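Side-chain contacts in beta-lactamase II (Erythrobacter litoralis, PDB 6V72), which probably hydrolyses the amide bond of beta-lactam antibiotics to give substituted beta-amino acids, with zinc as cofactor: residues R17-F22 with S26-A31; E32-H37 with L177-G182; N52-V57 with I170-P175; L64-W69 with A223-P228. All blocks are in the same frame, centred on the assembly; numbering follows the deposited sequence. Where two conformers were deposited one is given.

Contact 1: R17-F22 with S26-A31; sequences RDIIRF and SFSQLA. With FMT (formic acid), chain J.
Ile20 and Phe27 face each other as an antiparallel hydrogen-bonded pair. Ile20 N donates a hydrogen bond to Phe27 O at 2.9 Å, and Phe27 N donates one to Ile20 O at 2.7 Å; both are close to straight. Arg21 and Ser26 form the non-hydrogen-bonded pair. Arg21 NE comes within 3.1 Å of Ser26 OG, but the angle is too poor for a bond; both side chains turn instead to Glu14, Arg21 in a salt bridge and Ser26 by a hydrogen bond. Where the strands part, a water accepts a hydrogen bond from Gln29 N and donates one to Asp18 O. Arg17 NH1 donates to O2 of a formic acid molecule at 3.0 Å, probably from the crystallisation liquor and also hydrogen-bonded to Thr38. These two strands make a beta hairpin at the edge of the larger sheet, with 20-22 outermost. On the face of Ile20 and Phe27, the Phe27 ring presents its edge to Phe22 CB, with CE2 3.9 Å from it, and stacks on Trp80 of helix 71-84. Ile19 packs with both branches: CG2 lies tight against Ser26 CB at 3.4 Å, while CD1 rests 3.8 Å from Ser28 CB.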
loop_
_atom_site.group_PDB
_atom_site.type_symbol
_atom_site.label_atom_id
_atom_site.label_comp_id
_atom_site.label_asym_id
_atom_site.label_seq_id
_atom_site.Cartn_x
_atom_site.Cartn_y
_atom_site.Cartn_z
ATOM N N ARG A 17 -6.686 -21.667 14.674
ATOM C CA ARG A 17 -7.901 -21.382 15.424
ATOM C C ARG A 17 -8.964 -22.452 15.194
ATOM O O ARG A 17 -8.840 -23.319 14.323
ATOM C CB ARG A 17 -8.439 -19.999 15.036
ATOM C CG ARG A 17 -7.400 -18.892 15.202
ATOM C CD ARG A 17 -7.781 -17.631 14.441
ATOM N NE ARG A 17 -7.377 -17.701 13.040
ATOM C CZ ARG A 17 -7.996 -17.069 12.046
ATOM N NH1 ARG A 17 -9.060 -16.309 12.294
ATOM N NH2 ARG A 17 -7.553 -17.200 10.801
ATOM N N ASP A 18 -10.026 -22.374 16.001
ATOM C CA ASP A 18 -11.150 -23.305 15.936
ATOM C C ASP A 18 -12.256 -22.653 15.110
ATOM O O ASP A 18 -12.950 -21.747 15.585
ATOM C CB ASP A 18 -11.648 -23.671 17.333
ATOM C CG ASP A 18 -12.857 -24.601 17.302
ATOM O OD1 ASP A 18 -12.699 -25.773 16.887
ATOM O OD2 ASP A 18 -13.961 -24.163 17.692
ATOM N N ILE A 19 -12.418 -23.123 13.880
ATOM C CA ILE A 19 -13.274 -22.480 12.892
ATOM C C ILE A 19 -14.467 -23.377 12.606
ATOM O O ILE A 19 -14.315 -24.587 12.388
ATOM C CB ILE A 19 -12.502 -22.189 11.597
ATOM C CG1 ILE A 19 -11.367 -21.194 11.858
ATOM C CG2 ILE A 19 -13.439 -21.738 10.532
ATOM C CD1 ILE A 19 -11.816 -19.817 12.155
ATOM N N ILE A 20 -15.649 -22.779 12.608
ATOM C CA ILE A 20 -16.884 -23.421 12.182
ATOM C C ILE A 20 -17.214 -22.881 10.803
ATOM O O ILE A 20 -17.197 -21.665 10.591
ATOM C CB ILE A 20 -18.022 -23.120 13.165
ATOM C CG1 ILE A 20 -17.659 -23.667 14.541
ATOM C CG2 ILE A 20 -19.326 -23.711 12.658
ATOM C CD1 ILE A 20 -18.598 -23.242 15.604
ATOM N N ARG A 21 -17.517 -23.769 9.870
ATOM C CA ARG A 21 -17.731 -23.406 8.479
ATOM C C ARG A 21 -19.222 -23.469 8.168
ATOM O O ARG A 21 -19.897 -24.434 8.539
ATOM C CB ARG A 21 -16.927 -24.340 7.569
ATOM C CG ARG A 21 -16.797 -23.895 6.132
ATOM C CD ARG A 21 -15.916 -22.654 6.014
ATOM N NE ARG A 21 -14.560 -22.848 6.537
ATOM C CZ ARG A 21 -13.541 -23.339 5.830
ATOM N NH1 ARG A 21 -13.721 -23.711 4.567
ATOM N NH2 ARG A 21 -12.341 -23.464 6.383
ATOM N N PHE A 22 -19.733 -22.442 7.497
ATOM C CA PHE A 22 -21.117 -22.409 7.031
ATOM C C PHE A 22 -21.084 -21.818 5.632
ATOM O O PHE A 22 -20.828 -20.622 5.480
ATOM C CB PHE A 22 -21.997 -21.575 7.961
ATOM C CG PHE A 22 -23.458 -21.592 7.612
ATOM C CD1 PHE A 22 -24.214 -22.729 7.806
ATOM C CD2 PHE A 22 -24.080 -20.464 7.116
ATOM C CE1 PHE A 22 -25.572 -22.742 7.498
ATOM C CE2 PHE A 22 -25.429 -20.471 6.808
ATOM C CZ PHE A 22 -26.181 -21.615 7.003
ATOM N N SER A 26 -16.413 -18.568 7.451
ATOM C CA SER A 26 -15.749 -19.174 8.599
ATOM C C SER A 26 -16.141 -18.393 9.849
ATOM O O SER A 26 -15.939 -17.177 9.907
ATOM C CB SER A 26 -14.233 -19.145 8.411
ATOM O OG SER A 26 -13.838 -19.990 7.344
ATOM N N PHE A 27 -16.681 -19.075 10.848
ATOM C CA PHE A 27 -17.077 -18.425 12.092
ATOM C C PHE A 27 -16.144 -18.830 13.222
ATOM O O PHE A 27 -15.809 -20.011 13.370
ATOM C CB PHE A 27 -18.513 -18.783 12.478
ATOM C CG PHE A 27 -19.556 -18.114 11.637
ATOM C CD1 PHE A 27 -19.889 -16.775 11.841
ATOM C CD2 PHE A 27 -20.221 -18.829 10.649
ATOM C CE1 PHE A 27 -20.860 -16.162 11.059
ATOM C CE2 PHE A 27 -21.189 -18.229 9.876
ATOM C CZ PHE A 27 -21.519 -16.894 10.086
ATOM N N SER A 28 -15.753 -17.865 14.046
ATOM C CA SER A 28 -15.004 -18.197 15.250
ATOM C C SER A 28 -15.522 -17.351 16.397
ATOM O O SER A 28 -15.989 -16.231 16.200
ATOM C CB SER A 28 -13.497 -18.008 15.081
ATOM O OG SER A 28 -13.188 -16.749 14.537
ATOM N N GLN A 29 -15.461 -17.904 17.598
ATOM C CA GLN A 29 -16.014 -17.239 18.762
ATOM C C GLN A 29 -14.917 -16.446 19.465
ATOM O O GLN A 29 -13.882 -17.012 19.850
ATOM C CB GLN A 29 -16.648 -18.267 19.700
ATOM C CG GLN A 29 -17.671 -17.675 20.611
ATOM C CD GLN A 29 -18.249 -18.697 21.553
ATOM O OE1 GLN A 29 -19.441 -18.981 21.512
ATOM N NE2 GLN A 29 -17.410 -19.261 22.405
ATOM N N LEU A 30 -15.141 -15.136 19.629
ATOM C CA LEU A 30 -14.213 -14.283 20.362
ATOM C C LEU A 30 -14.526 -14.234 21.845
ATOM O O LEU A 30 -13.631 -13.981 22.666
ATOM C CB LEU A 30 -14.254 -12.860 19.811
ATOM C CG LEU A 30 -13.863 -12.731 18.339
ATOM C CD1 LEU A 30 -13.766 -11.244 17.947
ATOM C CD2 LEU A 30 -12.566 -13.485 18.055
ATOM N N ALA A 31 -15.784 -14.451 22.193
ATOM C CA ALA A 31 -16.267 -14.442 23.568
ATOM C C ALA A 31 -17.662 -15.036 23.505
ATOM O O ALA A 31 -18.228 -15.192 22.425
ATOM C CB ALA A 31 -16.293 -13.029 24.160
HETATM C C FMT J . -8.506 -13.680 10.066
HETATM O O1 FMT J . -8.330 -12.713 9.333
HETATM O O2 FMT J . -9.592 -14.215 10.266
HETATM O O HOH W 1 -14.211 -20.508 17.756
#

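Contact 2: E32-H37 with L177-G182; sequences EGVWMH and LGIAFG
Val34 meets two side chains of 177-182, one with each of its methyls. CG2 reaches Leu177 CD1 at 3.7 Å, and CG1 reaches Ile179 CD1 at 4.1 Å; in both pairs the side chains come at each other tip to tip. The split follows from the valine's rotation: with chi1 at -177°, CG1 stands opposite the backbone N, and CG2 lies beside that N and is the methyl that meets Leu177. Ile179 extends its longer branch to the meeting, chi2 of 162° stretching CD1 out ahead of CG1. All of this is methyl against methyl, with nothing polar between the side chains, and Leu177 sits at the exposed end while Val34 and Ile179 are buried. The contact joins the two beta-sheets of the metallo-beta-lactamase alpha-beta/beta-alpha sandwich: strand 34-41 belongs to the large sheet and strand 179-181 to the smaller one, and their inner faces press together here. The backbone behind them probably helps set these positions: opposite Leu174, Gly178 and Ile179 form a G1 beta bulge, and Gly178, with its positive phi of 68°, occupies the position where this bulge favours glycine. On the other side backbone hydrogen bonds link Gly33 with Val57 and Trp35 with Leu55, which ties strand 34-41 to strand 49-58. Ile179 also leans on Ala31 and on Thr221, and farther along the same interface Met36, a selenomethionine, packs against Ala223 and Leu54.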
loop_
_atom_site.group_PDB
_atom_site.type_symbol
_atom_site.label_atom_id
_atom_site.label_comp_id
_atom_site.label_asym_id
_atom_site.label_seq_id
_atom_site.Cartn_x
_atom_site.Cartn_y
_atom_site.Cartn_z
ATOM N N GLU A 32 -18.219 -15.357 24.663
ATOM C CA GLU A 32 -19.601 -15.814 24.675
ATOM C C GLU A 32 -20.510 -14.792 23.999
ATOM O O GLU A 32 -20.533 -13.616 24.378
ATOM C CB GLU A 32 -20.063 -16.064 26.106
ATOM C CG GLU A 32 -21.480 -16.571 26.168
ATOM C CD GLU A 32 -21.935 -16.827 27.586
ATOM O OE1 GLU A 32 -21.071 -17.063 28.463
ATOM O OE2 GLU A 32 -23.161 -16.789 27.821
ATOM N N GLY A 33 -21.221 -15.235 22.960
ATOM C CA GLY A 33 -22.112 -14.367 22.214
ATOM C C GLY A 33 -21.449 -13.426 21.234
ATOM O O GLY A 33 -22.128 -12.549 20.683
ATOM N N VAL A 34 -20.152 -13.564 20.995
ATOM C CA VAL A 34 -19.448 -12.703 20.044
ATOM C C VAL A 34 -18.792 -13.590 19.002
ATOM O O VAL A 34 -17.797 -14.272 19.285
ATOM C CB VAL A 34 -18.407 -11.802 20.719
ATOM C CG1 VAL A 34 -17.763 -10.885 19.672
ATOM C CG2 VAL A 34 -19.040 -10.991 21.835
ATOM N N TRP A 35 -19.329 -13.559 17.795
ATOM C CA TRP A 35 -18.801 -14.317 16.677
ATOM C C TRP A 35 -18.014 -13.397 15.760
ATOM O O TRP A 35 -18.423 -12.259 15.497
ATOM C CB TRP A 35 -19.924 -14.980 15.891
ATOM C CG TRP A 35 -20.569 -16.070 16.673
ATOM C CD1 TRP A 35 -21.703 -15.974 17.423
ATOM C CD2 TRP A 35 -20.084 -17.407 16.834
ATOM N NE1 TRP A 35 -21.969 -17.178 18.016
ATOM C CE2 TRP A 35 -20.994 -18.077 17.671
ATOM C CE3 TRP A 35 -18.988 -18.110 16.324
ATOM C CZ2 TRP A 35 -20.839 -19.424 18.023
ATOM C CZ3 TRP A 35 -18.829 -19.451 16.682
ATOM C CH2 TRP A 35 -19.750 -20.087 17.526
HETATM N N MSE A 36 -16.894 -13.898 15.265
HETATM C CA MSE A 36 -16.238 -13.251 14.133
HETATM C C MSE A 36 -16.570 -14.006 12.868
HETATM O O MSE A 36 -16.515 -15.240 12.845
HETATM C CB MSE A 36 -14.735 -13.145 14.347
HETATM C CG MSE A 36 -14.072 -12.287 13.277
HETATM SE SE MSE A 36 -12.142 -12.165 13.606
HETATM C CE MSE A 36 -12.362 -10.630 14.666
ATOM N N HIS A 37 -17.034 -13.289 11.844
ATOM C CA HIS A 37 -17.219 -13.901 10.539
ATOM C C HIS A 37 -16.036 -13.552 9.653
ATOM O O HIS A 37 -15.582 -12.401 9.626
ATOM C CB HIS A 37 -18.555 -13.504 9.872
ATOM C CG HIS A 37 -18.761 -12.031 9.611
ATOM N ND1 HIS A 37 -18.266 -11.393 8.489
ATOM C CD2 HIS A 37 -19.509 -11.107 10.268
ATOM C CE1 HIS A 37 -18.644 -10.127 8.503
ATOM N NE2 HIS A 37 -19.409 -9.930 9.565
ATOM N N LEU A 177 -16.312 -6.972 27.618
ATOM C CA LEU A 177 -15.710 -8.228 27.215
ATOM C C LEU A 177 -14.264 -8.052 26.783
ATOM O O LEU A 177 -13.614 -9.037 26.406
ATOM C CB LEU A 177 -16.530 -8.860 26.084
ATOM C CG LEU A 177 -17.981 -9.171 26.459
ATOM C CD1 LEU A 177 -18.767 -9.591 25.228
ATOM C CD2 LEU A 177 -18.026 -10.269 27.500
ATOM N N GLY A 178 -13.748 -6.824 26.832
ATOM C CA GLY A 178 -12.366 -6.563 26.464
ATOM C C GLY A 178 -12.037 -6.741 24.999
ATOM O O GLY A 178 -10.916 -7.140 24.671
ATOM N N ILE A 179 -12.975 -6.428 24.108
ATOM C CA ILE A 179 -12.800 -6.586 22.668
ATOM C C ILE A 179 -12.972 -5.225 22.014
ATOM O O ILE A 179 -13.938 -4.508 22.302
ATOM C CB ILE A 179 -13.810 -7.587 22.068
ATOM C CG1 ILE A 179 -13.626 -8.989 22.643
ATOM C CG2 ILE A 179 -13.725 -7.598 20.537
ATOM C CD1 ILE A 179 -14.851 -9.874 22.416
ATOM N N ALA A 180 -12.065 -4.879 21.117
ATOM C CA ALA A 180 -12.250 -3.690 20.301
ATOM C C ALA A 180 -11.975 -4.063 18.857
ATOM O O ALA A 180 -11.049 -4.835 18.574
ATOM C CB ALA A 180 -11.342 -2.546 20.724
ATOM N N PHE A 181 -12.777 -3.511 17.949
ATOM C CA PHE A 181 -12.686 -3.813 16.526
ATOM C C PHE A 181 -12.295 -2.553 15.768
ATOM O O PHE A 181 -13.050 -1.572 15.751
ATOM C CB PHE A 181 -14.014 -4.367 16.013
ATOM C CG PHE A 181 -14.010 -4.734 14.545
ATOM C CD1 PHE A 181 -13.400 -5.904 14.106
ATOM C CD2 PHE A 181 -14.657 -3.929 13.611
ATOM C CE1 PHE A 181 -13.412 -6.248 12.764
ATOM C CE2 PHE A 181 -14.687 -4.288 12.275
ATOM C CZ PHE A 181 -14.066 -5.430 11.851
ATOM N N GLY A 182 -11.121 -2.586 15.136
ATOM C CA GLY A 182 -10.563 -1.421 14.492
ATOM C C GLY A 182 -10.890 -1.279 13.030
ATOM O O GLY A 182 -10.395 -0.352 12.393
#

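Contact 3: N52-V57 with I170-P175; sequences NGLLVV and ITVGLP. With EDO (1,2-ethanediol), chain K.
Leu54 lies over Val172 and Val56 over Leu174, in strands whose backbones stay nearly 10 Å apart: the CA atoms of Leu54 and Val172 are 9.9 Å from each other, and those of Val56 and Leu174 9.6 Å. At that spacing the strands belong to different sheets, and side chains alone bridge the gap. All four point their CB atoms at the opposite strand. Leu54 reaches Val172 with its CD1 methyl, which stops 4.4 Å from Val172 CG2. Its chi2 of 176° extends CD1 away from the backbone, and CD1 is thereby carried out toward the other strand. Val56 uses CG2, 4.3 Å from Leu174 CD1. The other valine methyl, CG1, set opposite the backbone N by a chi1 of 178°, lies 3.6 Å from C2 of a 1,2-ethanediol molecule, probably brought in by the crystallisation liquor. The O1 hydroxyl of that diol donates to Val57 O at 2.9 Å. The two contacts are two residues apart on each strand, as expected for side chains on one face. The packing is loose and wholly apolar, and every residue that takes part in it is buried. Strand 49-58 runs between strands 34-41 and 61-65 in the large sheet, hydrogen-bonded to the latter through the backbones of Leu54 and Val65. Strand 171-174 lies between 157-159 and 179-181 in the small one, and its Leu174 also touches Val34 of strand 34-41.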
loop_
_atom_site.group_PDB
_atom_site.type_symbol
_atom_site.label_atom_id
_atom_site.label_comp_id
_atom_site.label_asym_id
_atom_site.label_seq_id
_atom_site.Cartn_x
_atom_site.Cartn_y
_atom_site.Cartn_z
ATOM N N ASN A 52 -12.915 -9.717 7.792
ATOM C CA ASN A 52 -13.515 -10.073 9.074
ATOM C C ASN A 52 -14.555 -9.046 9.501
ATOM O O ASN A 52 -14.334 -7.840 9.366
ATOM C CB ASN A 52 -12.485 -10.125 10.207
ATOM C CG ASN A 52 -11.283 -10.970 9.891
ATOM O OD1 ASN A 52 -10.131 -10.539 10.112
ATOM N ND2 ASN A 52 -11.508 -12.154 9.407
ATOM N N GLY A 53 -15.631 -9.530 10.103
ATOM C CA GLY A 53 -16.562 -8.683 10.808
ATOM C C GLY A 53 -17.093 -9.403 12.032
ATOM O O GLY A 53 -16.552 -10.451 12.403
ATOM N N LEU A 54 -18.136 -8.870 12.678
ATOM C CA LEU A 54 -18.635 -9.461 13.916
ATOM C C LEU A 54 -20.120 -9.752 13.810
ATOM O O LEU A 54 -20.842 -9.134 13.031
ATOM C CB LEU A 54 -18.417 -8.545 15.138
ATOM C CG LEU A 54 -16.998 -8.029 15.402
ATOM C CD1 LEU A 54 -16.995 -7.063 16.573
ATOM C CD2 LEU A 54 -16.083 -9.206 15.655
ATOM N N LEU A 55 -20.554 -10.725 14.607
ATOM C CA LEU A 55 -21.966 -11.000 14.820
ATOM C C LEU A 55 -22.150 -11.109 16.327
ATOM O O LEU A 55 -21.543 -11.978 16.964
ATOM C CB LEU A 55 -22.377 -12.278 14.079
ATOM C CG LEU A 55 -23.835 -12.643 13.974
ATOM C CD1 LEU A 55 -24.626 -11.672 13.098
ATOM C CD2 LEU A 55 -23.890 -14.049 13.385
ATOM N N VAL A 56 -22.923 -10.192 16.912
ATOM C CA VAL A 56 -22.991 -10.031 18.362
ATOM C C VAL A 56 -24.410 -10.319 18.823
ATOM O O VAL A 56 -25.360 -9.683 18.354
ATOM C CB VAL A 56 -22.558 -8.613 18.790
ATOM C CG1 VAL A 56 -22.690 -8.443 20.316
ATOM C CG2 VAL A 56 -21.138 -8.340 18.318
ATOM N N VAL A 57 -24.545 -11.244 19.775
ATOM C CA VAL A 57 -25.848 -11.594 20.329
ATOM C C VAL A 57 -26.336 -10.504 21.274
ATOM O O VAL A 57 -25.599 -10.018 22.139
ATOM C CB VAL A 57 -25.770 -12.943 21.055
ATOM C CG1 VAL A 57 -27.080 -13.206 21.830
ATOM C CG2 VAL A 57 -25.459 -14.072 20.065
ATOM N N ILE A 170 -15.046 4.181 11.036
ATOM C CA ILE A 170 -15.433 4.107 12.442
ATOM C C ILE A 170 -14.981 2.778 13.045
ATOM O O ILE A 170 -14.522 1.871 12.356
ATOM C CB ILE A 170 -16.946 4.326 12.657
ATOM C CG1 ILE A 170 -17.756 3.205 11.991
ATOM C CG2 ILE A 170 -17.369 5.717 12.130
ATOM C CD1 ILE A 170 -19.277 3.281 12.320
ATOM N N THR A 171 -15.094 2.692 14.369
ATOM C CA THR A 171 -14.664 1.524 15.132
ATOM C C THR A 171 -15.760 1.152 16.121
ATOM O O THR A 171 -16.653 1.954 16.419
ATOM C CB THR A 171 -13.356 1.798 15.883
ATOM O OG1 THR A 171 -13.575 2.835 16.851
ATOM C CG2 THR A 171 -12.249 2.231 14.912
ATOM N N VAL A 172 -15.712 -0.086 16.626
ATOM C CA VAL A 172 -16.683 -0.520 17.626
ATOM C C VAL A 172 -15.967 -1.285 18.728
ATOM O O VAL A 172 -14.915 -1.892 18.516
ATOM C CB VAL A 172 -17.825 -1.364 17.011
ATOM C CG1 VAL A 172 -18.511 -0.599 15.880
ATOM C CG2 VAL A 172 -17.269 -2.681 16.500
ATOM N N GLY A 173 -16.541 -1.254 19.923
ATOM C CA GLY A 173 -15.951 -1.956 21.038
ATOM C C GLY A 173 -17.019 -2.618 21.883
ATOM O O GLY A 173 -18.192 -2.229 21.872
ATOM N N LEU A 174 -16.567 -3.625 22.641
ATOM C CA LEU A 174 -17.350 -4.304 23.668
ATOM C C LEU A 174 -16.528 -4.220 24.945
ATOM O O LEU A 174 -15.806 -5.167 25.299
ATOM C CB LEU A 174 -17.629 -5.756 23.302
ATOM C CG LEU A 174 -18.543 -5.904 22.082
ATOM C CD1 LEU A 174 -18.461 -7.318 21.502
ATOM C CD2 LEU A 174 -19.979 -5.534 22.434
ATOM N N PRO A 175 -16.585 -3.085 25.642
ATOM C CA PRO A 175 -15.666 -2.873 26.769
ATOM C C PRO A 175 -15.850 -3.870 27.895
ATOM O O PRO A 175 -14.880 -4.172 28.600
ATOM C CB PRO A 175 -15.996 -1.441 27.218
ATOM C CG PRO A 175 -16.574 -0.787 26.020
ATOM C CD PRO A 175 -17.354 -1.873 25.319
HETATM C C1 EDO K . -22.473 -10.851 23.636
HETATM O O1 EDO K . -23.800 -11.302 23.961
HETATM C C2 EDO K . -22.384 -9.336 23.810
HETATM O O2 EDO K . -22.688 -8.973 25.160
#

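Contact 4: L64-W69 with A223-P228; sequences LVDTAW and AMSHSP
The indole of Trp69 and the imidazole of His226 meet obliquely, their planes inclined at 31° and the centroids of the indole six-membered ring and the imidazole 5.6 Å apart. His226 CE1 sits against the CZ2 and CH2 atoms of the Trp69 benzo ring, each 3.8 Å away. One face of the imidazole carries Ser225 CB, 3.6 Å above the plane and displaced toward the rim. Each ring is also held by a hydrogen bond from its own N-H: Trp69 NE1 to Ile49 O, and His226 ND1 to Pro50 O. Deeper in, Asp66 and Ser225 point at each other, but Asp66 OD2 and Ser225 OG stay 4.3 Å apart and a water fills the interval. It donates to Asp66 OD2 at 2.6 Å and accepts from Ser225 OG at 2.7 Å; Thr95 is a further partner of that carboxylate. Both segments run from the end of a strand into a loop, where this superfamily places its metal site. His226 binds zinc in another structure of this protein, though none is bound to this chain, and Cys184, a fellow ligand, lies about 4 Å from its side chain. The hydrogen bond from ND1 to Pro50 probably fixes the imidazole's rotation, consistent with NE2 being the nitrogen that meets zinc when it is bound.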
loop_
_atom_site.group_PDB
_atom_site.type_symbol
_atom_site.label_atom_id
_atom_site.label_comp_id
_atom_site.label_asym_id
_atom_site.label_seq_id
_atom_site.Cartn_x
_atom_site.Cartn_y
_atom_site.Cartn_z
ATOM N N LEU A 64 -24.973 -7.124 13.439
ATOM C CA LEU A 64 -23.916 -7.415 12.476
ATOM C C LEU A 64 -22.964 -6.229 12.372
ATOM O O LEU A 64 -23.410 -5.085 12.241
ATOM C CB LEU A 64 -24.524 -7.717 11.104
ATOM C CG LEU A 64 -23.556 -8.055 9.957
ATOM C CD1 LEU A 64 -22.800 -9.313 10.247
ATOM C CD2 LEU A 64 -24.326 -8.155 8.651
ATOM N N VAL A 65 -21.659 -6.500 12.450
ATOM C CA VAL A 65 -20.639 -5.497 12.147
ATOM C C VAL A 65 -19.985 -5.913 10.841
ATOM O O VAL A 65 -19.315 -6.948 10.788
ATOM C CB VAL A 65 -19.588 -5.370 13.257
ATOM C CG1 VAL A 65 -18.523 -4.332 12.817
ATOM C CG2 VAL A 65 -20.248 -5.003 14.590
ATOM N N ASP A 66 -20.192 -5.101 9.800
ATOM C CA ASP A 66 -19.648 -5.239 8.447
ATOM C C ASP A 66 -20.231 -6.416 7.670
ATOM O O ASP A 66 -20.614 -7.453 8.233
ATOM C CB ASP A 66 -18.113 -5.295 8.470
ATOM C CG ASP A 66 -17.508 -3.909 8.661
ATOM O OD1 ASP A 66 -18.161 -2.934 8.224
ATOM O OD2 ASP A 66 -16.407 -3.776 9.236
ATOM N N THR A 67 -20.323 -6.238 6.361
ATOM C CA THR A 67 -20.740 -7.316 5.487
ATOM C C THR A 67 -19.541 -8.203 5.149
ATOM O O THR A 67 -18.391 -7.904 5.491
ATOM C CB THR A 67 -21.363 -6.762 4.208
ATOM O OG1 THR A 67 -20.358 -6.112 3.429
ATOM C CG2 THR A 67 -22.508 -5.777 4.513
ATOM N N ALA A 68 -19.820 -9.320 4.484
ATOM C CA ALA A 68 -18.763 -10.117 3.880
ATOM C C ALA A 68 -18.326 -9.483 2.565
ATOM O O ALA A 68 -18.814 -8.423 2.176
ATOM C CB ALA A 68 -19.242 -11.548 3.659
ATOM N N TRP A 69 -17.392 -10.139 1.866
ATOM C CA TRP A 69 -16.939 -9.614 0.582
ATOM C C TRP A 69 -18.084 -9.516 -0.416
ATOM O O TRP A 69 -18.122 -8.591 -1.235
ATOM C CB TRP A 69 -15.850 -10.499 -0.014
ATOM C CG TRP A 69 -14.471 -10.403 0.583
ATOM C CD1 TRP A 69 -13.833 -11.363 1.311
ATOM C CD2 TRP A 69 -13.524 -9.334 0.425
ATOM N NE1 TRP A 69 -12.567 -10.958 1.638
ATOM C CE2 TRP A 69 -12.346 -9.717 1.108
ATOM C CE3 TRP A 69 -13.558 -8.093 -0.214
ATOM C CZ2 TRP A 69 -11.222 -8.900 1.174
ATOM C CZ3 TRP A 69 -12.432 -7.289 -0.154
ATOM C CH2 TRP A 69 -11.291 -7.694 0.541
ATOM N N ALA A 223 -9.455 -6.839 17.274
ATOM C CA ALA A 223 -9.893 -7.444 16.032
ATOM C C ALA A 223 -9.866 -6.391 14.934
ATOM O O ALA A 223 -9.937 -5.196 15.215
ATOM C CB ALA A 223 -11.306 -7.989 16.198
HETATM N N MSE A 224 -9.752 -6.841 13.684
HETATM C CA MSE A 224 -9.638 -5.905 12.563
HETATM C C MSE A 224 -10.073 -6.534 11.254
HETATM O O MSE A 224 -10.332 -7.738 11.215
HETATM C CB MSE A 224 -8.206 -5.360 12.456
HETATM C CG MSE A 224 -7.176 -6.398 12.009
HETATM SE SE MSE A 224 -5.457 -6.106 12.883
HETATM C CE MSE A 224 -5.895 -7.034 14.556
ATOM N N SER A 225 -10.163 -5.729 10.184
ATOM C CA SER A 225 -10.848 -6.192 8.975
ATOM C C SER A 225 -10.060 -7.242 8.208
ATOM O O SER A 225 -10.666 -8.139 7.618
ATOM C CB SER A 225 -11.172 -5.024 8.049
ATOM O OG SER A 225 -12.215 -4.227 8.602
ATOM N N HIS A 226 -8.729 -7.178 8.192
ATOM C CA HIS A 226 -8.021 -8.028 7.241
ATOM C C HIS A 226 -6.907 -8.858 7.868
ATOM O O HIS A 226 -6.032 -9.364 7.149
ATOM C CB HIS A 226 -7.511 -7.173 6.084
ATOM C CG HIS A 226 -8.617 -6.534 5.312
ATOM N ND1 HIS A 226 -9.541 -7.272 4.602
ATOM C CD2 HIS A 226 -8.983 -5.240 5.176
ATOM C CE1 HIS A 226 -10.411 -6.454 4.034
ATOM N NE2 HIS A 226 -10.094 -5.216 4.368
ATOM N N SER A 227 -6.915 -9.011 9.185
ATOM C CA SER A 227 -5.966 -9.844 9.904
ATOM C C SER A 227 -6.697 -10.492 11.071
ATOM O O SER A 227 -7.715 -9.974 11.530
ATOM C CB SER A 227 -4.768 -9.029 10.417
ATOM O OG SER A 227 -3.990 -8.531 9.348
ATOM N N PRO A 228 -6.211 -11.629 11.555
ATOM C CA PRO A 228 -6.876 -12.295 12.699
ATOM C C PRO A 228 -6.690 -11.532 14.001
ATOM O O PRO A 228 -5.798 -10.677 14.125
ATOM C CB PRO A 228 -6.198 -13.674 12.751
ATOM C CG PRO A 228 -5.007 -13.569 11.902
ATOM C CD PRO A 228 -5.193 -12.478 10.920
HETATM O O HOH W 2 -14.575 -5.365 8.171
#

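Contacts 2 and 3 form one continuous apolar layer between the two sheets, their centres about 5 Å apart; strands 34-41 and 49-58 are neighbours on one side, 171-174 and 179-181 on the other. Contact 3 is wholly buried, while contact 2 runs out to the surface at one end. Contact 1 differs in kind: it lies within a single sheet, at its outer edge, and relies on backbone hydrogen bonds and a bridging water, with Arg21 paired to a charge outside it. Contact 4 sits nearest the chain's centre, yet it is polar and aromatic, consistent with its place beside the zinc site. A backbone hydrogen bond between Asn52 and Ser225 joins it to contact 3.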